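Local coordinates for tetratricopeptide TPR_2 repeat protein (Thermobaculum terrenum, PDB 5DJS) that is a tetratricopeptide-repeat protein of glycosyltransferase family 41 that joins helical repeats to a GT-B-type domain and holds uridine-5'-diphosphate in this model, at residues G343-L355 / L378-R391. The protein carries 1 engineered substitution. Sequence-based numbering, arbitrary orientation.
Sequences GPEVLDLWAKILL and LMRALEGRGVAGER
R385 meets D348 with CG beside its own backbone N (chi1 -58°) and the chain extended from CG to NE, which carries the guanidinium across to helix 344-356. R391 also has CG beside its backbone N, but its chain bends at chi2 and chi3, which turns the guanidinium toward L354 O. The two arginines, both beyond the end of helix 372-383, reach back to helix 344-356 in the UDP-holding Rossmann-like half of a GT-B fold. Helix 344-356 follows strand 332-335, and helix 372-383 follows strand 361-365. The segment axes cross at -61°.

The salt bridge runs from R385 NE to D348 OD1 at 2.7 Å, on the anti side of the carboxylate. A weak bond from R385 NH2 goes to the same oxygen. R385 NH1 turns back to A381 O, a bond of 2.9 Å within its own segment. The D348 carboxylate and the A381 carbonyl together fix the rotation of the guanidinium, and L347 CB lies over the centre of one face, 3.6 Å from CZ.

Apolar groups fill the middle. L347 CD1 packs on L382 CD1 at 3.9 Å, and the two side chains cross at about a right angle. L354 CD1 touches both L382 CD2 and V387 CG1. A351 CB touches both R385 CB and V387 CG2. A Schellman motif with G386 as C-prime residue ends helix 372-383 and turns the chain so that V387 faces A351.

R391 NH2 also bonds A360 O, just before strand 361-365. Its bond to L354 O is 2.7 Å long, with an N-H...O angle of 157°.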
loop_
_atom_site.group_PDB
_atom_site.type_symbol
_atom_site.label_atom_id
_atom_site.label_comp_id
_atom_site.label_asym_id
_atom_site.label_seq_id
_atom_site.Cartn_x
_atom_site.Cartn_y
_atom_site.Cartn_z
ATOM N N GLY A 343 0.105 15.631 -2.939
ATOM C CA GLY A 343 0.109 16.406 -4.182
ATOM C C GLY A 343 -0.581 17.763 -4.091
ATOM O O GLY A 343 -0.938 18.204 -2.998
ATOM N N PRO A 344 -0.775 18.436 -5.245
ATOM C CA PRO A 344 -1.301 19.804 -5.321
ATOM C C PRO A 344 -2.611 20.060 -4.589
ATOM O O PRO A 344 -2.780 21.133 -4.002
ATOM C CB PRO A 344 -1.517 20.004 -6.822
ATOM C CG PRO A 344 -0.469 19.154 -7.452
ATOM C CD PRO A 344 -0.399 17.932 -6.583
ATOM N N GLU A 345 -3.525 19.092 -4.631
ATOM C CA GLU A 345 -4.818 19.228 -3.959
ATOM C C GLU A 345 -4.643 19.384 -2.435
ATOM O O GLU A 345 -5.268 20.270 -1.836
ATOM C CB GLU A 345 -5.749 18.047 -4.289
ATOM C CG GLU A 345 -7.209 18.443 -4.511
ATOM C CD GLU A 345 -7.539 18.832 -5.947
ATOM O OE1 GLU A 345 -6.612 19.131 -6.735
ATOM O OE2 GLU A 345 -8.745 18.845 -6.287
ATOM N N VAL A 346 -3.764 18.571 -1.829
ATOM C CA VAL A 346 -3.554 18.607 -0.358
ATOM C C VAL A 346 -2.797 19.865 0.036
ATOM O O VAL A 346 -3.217 20.589 0.942
ATOM C CB VAL A 346 -2.756 17.420 0.262
ATOM C CG1 VAL A 346 -3.421 16.982 1.553
ATOM C CG2 VAL A 346 -2.622 16.229 -0.663
ATOM N N LEU A 347 -1.673 20.098 -0.638
ATOM C CA LEU A 347 -0.834 21.280 -0.398
ATOM C C LEU A 347 -1.606 22.606 -0.422
ATOM O O LEU A 347 -1.322 23.477 0.386
ATOM C CB LEU A 347 0.340 21.327 -1.392
ATOM C CG LEU A 347 1.711 20.707 -1.044
ATOM C CD1 LEU A 347 1.769 19.970 0.285
ATOM C CD2 LEU A 347 2.200 19.809 -2.172
ATOM N N ASP A 348 -2.583 22.748 -1.318
ATOM C CA ASP A 348 -3.447 23.936 -1.331
ATOM C C ASP A 348 -4.174 24.112 0.012
ATOM O O ASP A 348 -4.215 25.219 0.556
ATOM C CB ASP A 348 -4.480 23.869 -2.478
ATOM C CG ASP A 348 -3.858 24.046 -3.887
ATOM O OD1 ASP A 348 -2.680 24.451 -4.028
ATOM O OD2 ASP A 348 -4.572 23.783 -4.874
ATOM N N LEU A 349 -4.723 23.019 0.545
ATOM C CA LEU A 349 -5.455 23.043 1.820
ATOM C C LEU A 349 -4.547 23.264 3.020
ATOM O O LEU A 349 -4.856 24.072 3.898
ATOM C CB LEU A 349 -6.236 21.737 2.026
ATOM C CG LEU A 349 -7.288 21.328 0.994
ATOM C CD1 LEU A 349 -8.194 20.242 1.577
ATOM C CD2 LEU A 349 -8.123 22.507 0.489
ATOM N N TRP A 350 -3.438 22.532 3.064
ATOM C CA TRP A 350 -2.471 22.669 4.162
ATOM C C TRP A 350 -1.894 24.084 4.268
ATOM O O TRP A 350 -1.612 24.560 5.371
ATOM C CB TRP A 350 -1.331 21.647 4.041
ATOM C CG TRP A 350 -1.748 20.211 4.239
ATOM C CD1 TRP A 350 -2.971 19.740 4.641
ATOM C CD2 TRP A 350 -0.919 19.064 4.066
ATOM N NE1 TRP A 350 -2.956 18.371 4.708
ATOM C CE2 TRP A 350 -1.706 17.926 4.366
ATOM C CE3 TRP A 350 0.412 18.880 3.664
ATOM C CZ2 TRP A 350 -1.202 16.619 4.283
ATOM C CZ3 TRP A 350 0.916 17.580 3.585
ATOM C CH2 TRP A 350 0.106 16.468 3.892
ATOM N N ALA A 351 -1.730 24.745 3.124
ATOM C CA ALA A 351 -1.293 26.135 3.087
ATOM C C ALA A 351 -2.337 27.056 3.714
ATOM O O ALA A 351 -1.990 27.895 4.545
ATOM C CB ALA A 351 -0.998 26.566 1.658
ATOM N N LYS A 352 -3.603 26.887 3.328
ATOM C CA LYS A 352 -4.704 27.709 3.860
ATOM C C LYS A 352 -4.886 27.583 5.374
ATOM O O LYS A 352 -5.169 28.573 6.050
ATOM C CB LYS A 352 -6.022 27.392 3.145
ATOM C CG LYS A 352 -6.065 27.933 1.725
ATOM C CD LYS A 352 -7.361 27.586 1.022
ATOM C CE LYS A 352 -7.316 28.030 -0.432
ATOM N NZ LYS A 352 -8.541 27.603 -1.160
ATOM N N ILE A 353 -4.718 26.368 5.887
ATOM C CA ILE A 353 -4.650 26.109 7.331
ATOM C C ILE A 353 -3.479 26.874 7.975
ATOM O O ILE A 353 -3.653 27.499 9.018
ATOM C CB ILE A 353 -4.513 24.587 7.622
ATOM C CG1 ILE A 353 -5.827 23.856 7.295
ATOM C CG2 ILE A 353 -4.116 24.319 9.070
ATOM C CD1 ILE A 353 -5.696 22.354 7.130
ATOM N N LEU A 354 -2.299 26.821 7.355
ATOM C CA LEU A 354 -1.102 27.461 7.914
ATOM C C LEU A 354 -1.118 28.998 7.825
ATOM O O LEU A 354 -0.434 29.660 8.620
ATOM C CB LEU A 354 0.176 26.886 7.287
ATOM C CG LEU A 354 0.530 25.428 7.634
ATOM C CD1 LEU A 354 1.653 24.890 6.750
ATOM C CD2 LEU A 354 0.914 25.269 9.094
ATOM N N LEU A 355 -1.866 29.565 6.875
ATOM C CA LEU A 355 -2.055 31.019 6.825
ATOM C C LEU A 355 -2.953 31.456 7.974
ATOM O O LEU A 355 -2.644 32.422 8.674
ATOM C CB LEU A 355 -2.668 31.472 5.499
ATOM C CG LEU A 355 -1.819 31.361 4.236
ATOM C CD1 LEU A 355 -2.604 31.916 3.046
ATOM C CD2 LEU A 355 -0.485 32.076 4.373
ATOM N N LEU A 378 9.476 20.618 -2.083
ATOM C CA LEU A 378 8.298 20.653 -1.206
ATOM C C LEU A 378 8.211 21.993 -0.453
ATOM O O LEU A 378 7.126 22.591 -0.362
ATOM C CB LEU A 378 8.321 19.451 -0.231
ATOM C CG LEU A 378 7.060 18.606 0.033
ATOM C CD1 LEU A 378 6.075 18.524 -1.132
ATOM C CD2 LEU A 378 7.480 17.198 0.458
ATOM N N MET A 379 9.351 22.456 0.074
ATOM C CA MET A 379 9.450 23.793 0.689
ATOM C C MET A 379 9.044 24.893 -0.287
ATOM O O MET A 379 8.259 25.777 0.060
ATOM C CB MET A 379 10.875 24.073 1.190
ATOM C CG MET A 379 11.283 23.268 2.414
ATOM S SD MET A 379 13.029 23.519 2.817
ATOM C CE MET A 379 12.970 25.173 3.467
ATOM N N ARG A 380 9.573 24.832 -1.505
ATOM C CA ARG A 380 9.220 25.813 -2.531
ATOM C C ARG A 380 7.748 25.740 -2.917
ATOM O O ARG A 380 7.119 26.774 -3.152
ATOM C CB ARG A 380 10.093 25.676 -3.787
ATOM C CG ARG A 380 9.889 26.830 -4.772
ATOM C CD ARG A 380 11.016 26.997 -5.786
ATOM N NE ARG A 380 10.810 26.186 -6.991
ATOM C CZ ARG A 380 9.947 26.459 -7.979
ATOM N NH1 ARG A 380 9.153 27.537 -7.941
ATOM N NH2 ARG A 380 9.864 25.635 -9.022
ATOM N N ALA A 381 7.205 24.530 -2.991
ATOM C CA ALA A 381 5.788 24.345 -3.294
ATOM C C ALA A 381 4.909 25.082 -2.287
ATOM O O ALA A 381 3.913 25.704 -2.671
ATOM C CB ALA A 381 5.433 22.865 -3.337
ATOM N N LEU A 382 5.289 25.038 -1.007
ATOM C CA LEU A 382 4.553 25.780 0.023
ATOM C C LEU A 382 4.746 27.299 -0.046
ATOM O O LEU A 382 3.756 28.036 0.071
ATOM C CB LEU A 382 4.842 25.250 1.438
ATOM C CG LEU A 382 3.733 24.318 1.960
ATOM C CD1 LEU A 382 4.028 22.856 1.666
ATOM C CD2 LEU A 382 3.532 24.528 3.444
ATOM N N GLU A 383 5.984 27.764 -0.258
ATOM C CA GLU A 383 6.250 29.218 -0.409
ATOM C C GLU A 383 5.436 29.835 -1.547
ATOM O O GLU A 383 4.903 30.938 -1.399
ATOM C CB GLU A 383 7.747 29.532 -0.580
ATOM C CG GLU A 383 8.611 29.143 0.618
ATOM C CD GLU A 383 9.728 30.140 0.943
ATOM O OE1 GLU A 383 9.942 30.416 2.156
ATOM O OE2 GLU A 383 10.394 30.642 0.001
ATOM N N GLY A 384 5.311 29.104 -2.654
ATOM C CA GLY A 384 4.441 29.496 -3.768
ATOM C C GLY A 384 2.975 29.687 -3.408
ATOM O O GLY A 384 2.267 30.403 -4.109
ATOM N N ARG A 385 2.520 29.029 -2.337
ATOM C CA ARG A 385 1.176 29.232 -1.759
ATOM C C ARG A 385 1.161 30.208 -0.560
ATOM O O ARG A 385 0.199 30.211 0.218
ATOM C CB ARG A 385 0.589 27.876 -1.331
ATOM C CG ARG A 385 0.476 26.870 -2.461
ATOM C CD ARG A 385 0.270 25.463 -1.940
ATOM N NE ARG A 385 -0.197 24.565 -2.997
ATOM C CZ ARG A 385 0.570 23.927 -3.886
ATOM N NH1 ARG A 385 1.897 24.035 -3.876
ATOM N NH2 ARG A 385 -0.008 23.150 -4.799
ATOM N N GLY A 386 2.211 31.029 -0.421
ATOM C CA GLY A 386 2.275 32.105 0.575
ATOM C C GLY A 386 2.698 31.720 1.989
ATOM O O GLY A 386 2.502 32.499 2.923
ATOM N N VAL A 387 3.294 30.542 2.150
ATOM C CA VAL A 387 3.609 29.989 3.465
ATOM C C VAL A 387 5.123 29.869 3.577
ATOM O O VAL A 387 5.747 29.223 2.742
ATOM C CB VAL A 387 2.973 28.588 3.649
ATOM C CG1 VAL A 387 3.402 27.952 4.971
ATOM C CG2 VAL A 387 1.451 28.677 3.564
ATOM N N ALA A 388 5.703 30.457 4.623
ATOM C CA ALA A 388 7.150 30.461 4.804
ATOM C C ALA A 388 7.661 29.029 4.942
ATOM O O ALA A 388 7.093 28.240 5.684
ATOM C CB ALA A 388 7.532 31.293 6.017
ATOM N N GLY A 389 8.719 28.704 4.201
ATOM C CA GLY A 389 9.238 27.339 4.115
ATOM C C GLY A 389 9.863 26.812 5.391
ATOM O O GLY A 389 9.911 25.597 5.600
ATOM N N GLU A 390 10.351 27.717 6.239
ATOM C CA GLU A 390 10.904 27.337 7.546
ATOM C C GLU A 390 9.851 26.760 8.519
ATOM O O GLU A 390 10.211 26.008 9.427
ATOM C CB GLU A 390 11.681 28.505 8.199
ATOM C CG GLU A 390 10.882 29.785 8.478
ATOM C CD GLU A 390 11.068 30.866 7.422
ATOM O OE1 GLU A 390 11.024 30.546 6.212
ATOM O OE2 GLU A 390 11.251 32.041 7.806
ATOM N N ARG A 391 8.567 27.096 8.325
ATOM C CA ARG A 391 7.473 26.557 9.167
ATOM C C ARG A 391 7.224 25.073 8.870
ATOM O O ARG A 391 6.610 24.373 9.671
ATOM C CB ARG A 391 6.134 27.324 9.009
ATOM C CG ARG A 391 6.216 28.847 8.834
ATOM C CD ARG A 391 5.273 29.661 9.718
ATOM N NE ARG A 391 3.979 29.039 10.033
ATOM C CZ ARG A 391 2.813 29.254 9.413
ATOM N NH1 ARG A 391 2.700 30.071 8.372
ATOM N NH2 ARG A 391 1.728 28.619 9.853
#